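Local coordinates for succinyl-CoA ligase (ADP-forming) subunit alpha (Methanosaeta concilii, PDB 6HXI), which belongs to the succinyl-CoA synthetase superfamily, carries a partial citrate synthase-like C-terminal region and binds coenzyme A, at residues Pro48-Ile53 against Leu65-Thr70; Val175-Gly180 against Val200-Asp205. One frame throughout, in Å; residues are numbered along the deposited sequence.

Contact 1 of 2, residues Pro48-Ile53 against Leu65-Thr70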
ATOM      1  N   PRO B  48      32.259 -14.937   5.208  1.00 34.58           N
ATOM      2  CA  PRO B  48      31.766 -16.112   4.460  1.00 33.67           C
ATOM      3  C   PRO B  48      30.274 -16.125   4.156  1.00 38.69           C
ATOM      4  O   PRO B  48      29.836 -16.834   3.240  1.00 38.69           O
ATOM      5  CB  PRO B  48      32.200 -17.296   5.301  1.00 34.27           C
ATOM      6  CG  PRO B  48      32.595 -16.733   6.596  1.00 39.13           C
ATOM      7  CD  PRO B  48      32.886 -15.313   6.489  1.00 33.76           C
ATOM      8  N   SER B  49      29.505 -15.315   4.885  1.00 37.77           N
ATOM      9  CA  SER B  49      28.057 -15.208   4.682  1.00 39.36           C
ATOM     10  C   SER B  49      27.709 -14.180   3.636  1.00 45.19           C
ATOM     11  O   SER B  49      26.632 -14.274   3.056  1.00 45.86           O
ATOM     12  CB  SER B  49      27.361 -14.786   5.972  1.00 41.67           C
ATOM     13  OG  SER B  49      27.525 -15.704   7.031  1.00 54.45           O
ATOM     14  N   ARG B  50      28.565 -13.144   3.442  1.00 43.55           N
ATOM     15  CA  ARG B  50      28.180 -12.001   2.611  1.00 43.38           C
ATOM     16  C   ARG B  50      29.325 -11.161   2.040  1.00 44.67           C
ATOM     17  O   ARG B  50      30.260 -10.812   2.744  1.00 42.00           O
ATOM     18  CB  ARG B  50      27.347 -11.078   3.529  1.00 42.51           C
ATOM     19  CG  ARG B  50      26.635  -9.927   2.878  1.00 54.53           C
ATOM     20  CD  ARG B  50      25.523  -9.422   3.775  1.00 53.67           C
ATOM     21  NE  ARG B  50      25.994  -8.939   5.074  1.00 49.91           N
ATOM     22  CZ  ARG B  50      26.382  -7.688   5.317  1.00 61.32           C
ATOM     23  NH1 ARG B  50      26.744  -7.327   6.538  1.00 39.57           N
ATOM     24  NH2 ARG B  50      26.402  -6.786   4.339  1.00 49.69           N
ATOM     25  N   ALA B  51      29.178 -10.758   0.773  1.00 42.06           N
ATOM     26  CA  ALA B  51      30.073  -9.814   0.115  1.00 41.27           C
ATOM     27  C   ALA B  51      29.363  -8.443   0.238  1.00 45.86           C
ATOM     28  O   ALA B  51      28.136  -8.393   0.395  1.00 45.75           O
ATOM     29  CB  ALA B  51      30.255 -10.181  -1.349  1.00 42.21           C
ATOM     30  N   GLY B  52      30.132  -7.365   0.208  1.00 40.71           N
ATOM     31  CA  GLY B  52      29.577  -6.026   0.282  1.00 39.74           C
ATOM     32  C   GLY B  52      30.525  -4.995   0.834  1.00 40.56           C
ATOM     33  O   GLY B  52      31.721  -4.994   0.527  1.00 40.65           O
ATOM     34  N   ILE B  53      29.983  -4.116   1.671  1.00 35.51           N
ATOM     35  CA  ILE B  53      30.738  -3.051   2.311  1.00 34.74           C
ATOM     36  C   ILE B  53      30.573  -3.070   3.800  1.00 38.46           C
ATOM     37  O   ILE B  53      29.559  -3.566   4.323  1.00 38.18           O
ATOM     38  CB  ILE B  53      30.408  -1.644   1.741  1.00 38.57           C
ATOM     39  CG1 ILE B  53      28.903  -1.282   1.889  1.00 39.09           C
ATOM     40  CG2 ILE B  53      30.916  -1.470   0.324  1.00 37.10           C
ATOM     41  CD1 ILE B  53      28.599   0.262   1.689  1.00 44.69           C
ATOM     42  N   LEU B  65      35.078  -0.055   3.965  1.00 37.07           N
ATOM     43  CA  LEU B  65      35.965  -1.183   3.694  1.00 36.23           C
ATOM     44  C   LEU B  65      35.222  -2.192   2.835  1.00 39.32           C
ATOM     45  O   LEU B  65      34.060  -2.484   3.124  1.00 37.08           O
ATOM     46  CB  LEU B  65      36.478  -1.865   4.973  1.00 35.10           C
ATOM     47  CG  LEU B  65      37.379  -1.004   5.868  1.00 39.26           C
ATOM     48  CD1 LEU B  65      37.790  -1.773   7.078  1.00 38.36           C
ATOM     49  CD2 LEU B  65      38.590  -0.459   5.101  1.00 44.13           C
ATOM     50  N   PRO B  66      35.882  -2.730   1.783  1.00 36.51           N
ATOM     51  CA  PRO B  66      35.240  -3.776   0.968  1.00 36.03           C
ATOM     52  C   PRO B  66      35.172  -5.100   1.732  1.00 38.66           C
ATOM     53  O   PRO B  66      35.973  -5.349   2.633  1.00 37.28           O
ATOM     54  CB  PRO B  66      36.110  -3.856  -0.276  1.00 38.46           C
ATOM     55  CG  PRO B  66      37.436  -3.356   0.162  1.00 43.58           C
ATOM     56  CD  PRO B  66      37.262  -2.454   1.330  1.00 38.16           C
ATOM     57  N   MET B  67      34.187  -5.934   1.393  1.00 34.03           N
ATOM     58  CA  MET B  67      33.927  -7.171   2.103  1.00 32.77           C
ATOM     59  C   MET B  67      33.675  -8.296   1.106  1.00 37.86           C
ATOM     60  O   MET B  67      32.805  -8.170   0.245  1.00 36.17           O
ATOM     61  CB  MET B  67      32.769  -6.903   3.077  1.00 34.91           C
ATOM     62  CG  MET B  67      32.524  -7.990   4.071  1.00 40.20           C
ATOM     63  SD  MET B  67      31.393  -7.386   5.358  1.00 46.19           S
ATOM     64  CE  MET B  67      29.845  -7.401   4.501  1.00 41.32           C
ATOM     65  N   TYR B  68      34.531  -9.344   1.161  1.00 36.51           N
ATOM     66  CA  TYR B  68      34.557 -10.499   0.246  1.00 37.35           C
ATOM     67  C   TYR B  68      34.097 -11.773   0.891  1.00 41.33           C
ATOM     68  O   TYR B  68      34.350 -11.974   2.062  1.00 38.39           O
ATOM     69  CB  TYR B  68      35.978 -10.684  -0.344  1.00 38.78           C
ATOM     70  CG  TYR B  68      36.375  -9.540  -1.253  1.00 42.67           C
ATOM     71  CD1 TYR B  68      36.932  -8.373  -0.736  1.00 43.80           C
ATOM     72  CD2 TYR B  68      36.132  -9.594  -2.619  1.00 45.51           C
ATOM     73  CE1 TYR B  68      37.257  -7.301  -1.558  1.00 42.50           C
ATOM     74  CE2 TYR B  68      36.464  -8.524  -3.456  1.00 47.50           C
ATOM     75  CZ  TYR B  68      37.012  -7.377  -2.915  1.00 50.00           C
ATOM     76  OH  TYR B  68      37.342  -6.328  -3.722  1.00 52.77           O
ATOM     77  N   LYS B  69      33.453 -12.661   0.117  1.00 40.82           N
ATOM     78  CA  LYS B  69      32.955 -13.949   0.608  1.00 40.83           C
ATOM     79  C   LYS B  69      34.073 -14.973   0.818  1.00 43.51           C
ATOM     80  O   LYS B  69      33.953 -15.824   1.705  1.00 41.22           O
ATOM     81  CB  LYS B  69      31.904 -14.524  -0.362  1.00 44.88           C
ATOM     82  CG  LYS B  69      30.470 -14.463   0.156  1.00 45.22           C
ATOM     83  CD  LYS B  69      29.608 -15.556  -0.472  1.00 47.10           C
ATOM     84  CE  LYS B  69      28.361 -15.833   0.343  1.00 71.66           C
ATOM     85  NZ  LYS B  69      27.609 -17.018  -0.145  1.00 86.58           N
ATOM     86  N   THR B  70      35.140 -14.926  -0.022  1.00 41.41           N
ATOM     87  CA  THR B  70      36.249 -15.896   0.030  1.00 41.00           C
ATOM     88  C   THR B  70      37.638 -15.235   0.115  1.00 42.85           C
ATOM     89  O   THR B  70      37.813 -14.077  -0.261  1.00 41.00           O
ATOM     90  CB  THR B  70      36.203 -16.884  -1.184  1.00 46.88           C
ATOM     91  OG1 THR B  70      36.671 -16.226  -2.369  1.00 46.91           O
ATOM     92  CG2 THR B  70      34.820 -17.490  -1.439  1.00 45.90           C
TER

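Contact 2 of 2, residues Val175-Gly180 against Val200-Asp205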
ATOM      1  N   VAL B 175      57.897 -11.588  23.656  1.00 45.14           N
ATOM      2  CA  VAL B 175      57.165 -12.792  23.239  1.00 43.28           C
ATOM      3  C   VAL B 175      56.607 -13.562  24.469  1.00 46.87           C
ATOM      4  O   VAL B 175      57.312 -13.786  25.462  1.00 46.99           O
ATOM      5  CB  VAL B 175      57.984 -13.691  22.249  1.00 47.66           C
ATOM      6  CG1 VAL B 175      59.161 -14.369  22.923  1.00 48.20           C
ATOM      7  CG2 VAL B 175      57.099 -14.719  21.543  1.00 46.73           C
ATOM      8  N   SER B 176      55.335 -13.932  24.402  1.00 42.08           N
ATOM      9  CA  SER B 176      54.698 -14.704  25.462  1.00 42.31           C
ATOM     10  C   SER B 176      53.874 -15.869  24.885  1.00 47.51           C
ATOM     11  O   SER B 176      53.796 -16.039  23.665  1.00 45.88           O
ATOM     12  CB  SER B 176      53.824 -13.807  26.334  1.00 42.59           C
ATOM     13  OG  SER B 176      52.698 -13.320  25.622  1.00 46.72           O
ATOM     14  N   LYS B 177      53.290 -16.679  25.762  1.00 46.78           N
ATOM     15  CA  LYS B 177      52.360 -17.725  25.363  1.00 47.00           C
ATOM     16  C   LYS B 177      50.959 -17.131  25.524  1.00 51.99           C
ATOM     17  O   LYS B 177      50.160 -17.171  24.603  1.00 51.48           O
ATOM     18  CB  LYS B 177      52.540 -18.989  26.218  1.00 49.83           C
ATOM     19  CG  LYS B 177      53.446 -20.005  25.558  1.00 48.38           C
ATOM     20  CD  LYS B 177      54.106 -20.933  26.558  1.00 44.36           C
ATOM     21  CE  LYS B 177      54.868 -22.008  25.816  1.00 45.95           C
ATOM     22  NZ  LYS B 177      55.495 -23.018  26.720  1.00 49.39           N
ATOM     23  N   SER B 178      50.709 -16.495  26.669  1.00 49.74           N
ATOM     24  CA  SER B 178      49.438 -15.886  27.041  1.00 48.66           C
ATOM     25  C   SER B 178      49.131 -14.572  26.323  1.00 52.17           C
ATOM     26  O   SER B 178      49.989 -13.695  26.220  1.00 52.90           O
ATOM     27  CB  SER B 178      49.406 -15.674  28.551  1.00 53.02           C
ATOM     28  OG  SER B 178      48.284 -14.929  28.992  1.00 62.34           O
ATOM     29  N   GLY B 179      47.878 -14.430  25.903  1.00 47.62           N
ATOM     30  CA  GLY B 179      47.382 -13.224  25.261  1.00 45.12           C
ATOM     31  C   GLY B 179      47.146 -12.095  26.247  1.00 45.97           C
ATOM     32  O   GLY B 179      47.576 -10.966  26.004  1.00 43.31           O
ATOM     33  N   GLY B 180      46.446 -12.392  27.351  1.00 42.37           N
ATOM     34  CA  GLY B 180      46.138 -11.418  28.403  1.00 42.31           C
ATOM     35  C   GLY B 180      47.384 -10.901  29.107  1.00 46.77           C
ATOM     36  O   GLY B 180      47.488  -9.709  29.442  1.00 45.52           O
ATOM     37  N   VAL B 200      54.637 -10.322  20.696  1.00 42.45           N
ATOM     38  CA  VAL B 200      53.878 -11.435  20.094  1.00 42.27           C
ATOM     39  C   VAL B 200      53.454 -12.453  21.163  1.00 45.03           C
ATOM     40  O   VAL B 200      54.263 -12.802  22.023  1.00 43.60           O
ATOM     41  CB  VAL B 200      54.664 -12.147  18.927  1.00 48.13           C
ATOM     42  CG1 VAL B 200      53.951 -13.414  18.441  1.00 48.19           C
ATOM     43  CG2 VAL B 200      54.920 -11.206  17.750  1.00 48.18           C
ATOM     44  N   ALA B 201      52.191 -12.931  21.101  1.00 39.21           N
ATOM     45  CA  ALA B 201      51.751 -14.007  21.967  1.00 38.64           C
ATOM     46  C   ALA B 201      51.601 -15.236  21.030  1.00 44.77           C
ATOM     47  O   ALA B 201      50.871 -15.162  20.032  1.00 43.02           O
ATOM     48  CB  ALA B 201      50.437 -13.664  22.641  1.00 38.14           C
ATOM     49  N   ILE B 202      52.336 -16.320  21.293  1.00 40.10           N
ATOM     50  CA  ILE B 202      52.272 -17.499  20.410  1.00 40.08           C
ATOM     51  C   ILE B 202      51.043 -18.408  20.691  1.00 42.41           C
ATOM     52  O   ILE B 202      50.800 -19.354  19.932  1.00 40.21           O
ATOM     53  CB  ILE B 202      53.600 -18.308  20.399  1.00 44.26           C
ATOM     54  CG1 ILE B 202      53.954 -18.867  21.799  1.00 45.65           C
ATOM     55  CG2 ILE B 202      54.739 -17.481  19.810  1.00 45.62           C
ATOM     56  CD1 ILE B 202      54.683 -20.243  21.775  1.00 44.96           C
ATOM     57  N   GLY B 203      50.288 -18.096  21.752  1.00 38.53           N
ATOM     58  CA  GLY B 203      49.134 -18.875  22.193  1.00 37.82           C
ATOM     59  C   GLY B 203      49.568 -19.882  23.236  1.00 46.00           C
ATOM     60  O   GLY B 203      50.769 -20.099  23.426  1.00 47.66           O
ATOM     61  N   GLY B 204      48.608 -20.500  23.904  1.00 43.49           N
ATOM     62  CA  GLY B 204      48.892 -21.481  24.948  1.00 44.44           C
ATOM     63  C   GLY B 204      48.729 -22.938  24.563  1.00 48.18           C
ATOM     64  O   GLY B 204      48.691 -23.813  25.430  1.00 50.14           O
ATOM     65  N   ASP B 205      48.649 -23.217  23.271  1.00 42.26           N
ATOM     66  CA  ASP B 205      48.490 -24.574  22.799  1.00 42.17           C
ATOM     67  C   ASP B 205      49.825 -25.338  22.837  1.00 46.35           C
ATOM     68  O   ASP B 205      50.891 -24.728  22.683  1.00 47.20           O
ATOM     69  CB  ASP B 205      47.854 -24.587  21.392  1.00 43.29           C
ATOM     70  CG  ASP B 205      46.358 -24.235  21.327  1.00 52.88           C
ATOM     71  OD1 ASP B 205      45.687 -24.251  22.381  1.00 55.19           O
ATOM     72  OD2 ASP B 205      45.858 -23.981  20.224  1.00 55.53           O
TER

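Contact 1 of 2, residues Pro48-Ile53 against Leu65-Thr70
G52 and M67 form an antiparallel hydrogen-bonded pair. G52 N gives its hydrogen to M67 O at 2.8 Å, fairly straight at 162°. The return bond, M67 N to G52 O, is also 2.8 Å but bends to 131°. I53 and P66 make the next, non-hydrogen-bonded pair. Weaker CA-H...O contacts flank the bonds: A51 CA lies 3.2 Å from M67 O, and I53 CA lies 3.5 Å from L65 O.

The main side-chain contact joins M67 and R50. M67 leaves its backbone with CG anti to N (chi1 -169°), then bends at chi3. Its CE methyl rests over one face of the R50 guanidinium, offset toward the rim, 3.5 Å from R50 NH2. R50 also packs on G595 of a neighbouring subunit.

K69 runs extended alongside the loop before the strand. Its CE methylene touches two carbonyl oxygens, P48 O at 3.4 Å and S49 O at 3.6 Å.

The pairing belongs to a beta hairpin of strands 52-58 and 61-68, of which 52-58 is an outermost strand of the mixed sheet within this chain.

Contact 2 of 2, residues Val175-Gly180 against Val200-Asp205
S176 O accepts the backbone hydrogen of I202 N at 2.8 Å, with a nearly straight N-H...O angle of 167°. The same oxygen also touches A201 CA, at 3.3 Å, and the CG1 methylene of I202, at 3.4 Å. S176 N in turn donates to V200 O at 2.8 Å. V175 CA adds a CA-H...O contact to that oxygen. Beyond the strand ends, G203 N makes only a weak bond to K177 O, bent to 121°.

This is parallel pairing in a beta-alpha-beta unit: strand 172-176, helix 179-192, strand 196-201. A short turn leads from the first strand into the helix. S178 is the N-cap, its OG bonded to M181 N, and G179 touches the bound coenzyme A.

The S176 hydroxyl lies between the backbone N and the carbonyl carbon (chi1 68°). From there it donates to S178 O at 2.8 Å, a bond that spans the turn between strand and helix. The A201 methyl packs 3.6 Å from S178 O, on the S176 side of the sheet.

V175 and V200 share the other face. V175 CG2 meets I202 CG2 at 4.0 Å, the two side chains crossing at a slant. I202 also lies beside K177, pointing the same way; its CG1 and CD1 meet the lysine CG. The lysine ammonium lies farther on and forms a salt bridge with E239.

In the fold
Contact 1 is a surface contact and contact 2 a buried one. They belong to different sheets, and contact 1 closes along the chain before contact 2 opens. Their centres are 30 Å apart, and nearest atoms about 20 Å. The 48-53 and 65-70 pair is antiparallel and joins hairpin strands at the sheet edge within this chain, where neighbouring subunits approach. M67, R50 and K69 do much of its packing. The 175-180 and 200-205 pair is parallel and joins interior strands linked through a helix. Valine, alanine and isoleucine pack there with the aliphatic part of K177. G179 of contact 2 belongs to a coenzyme A pocket; the S49 side chain of contact 1 lies about 6 Å from a bound coenzyme A.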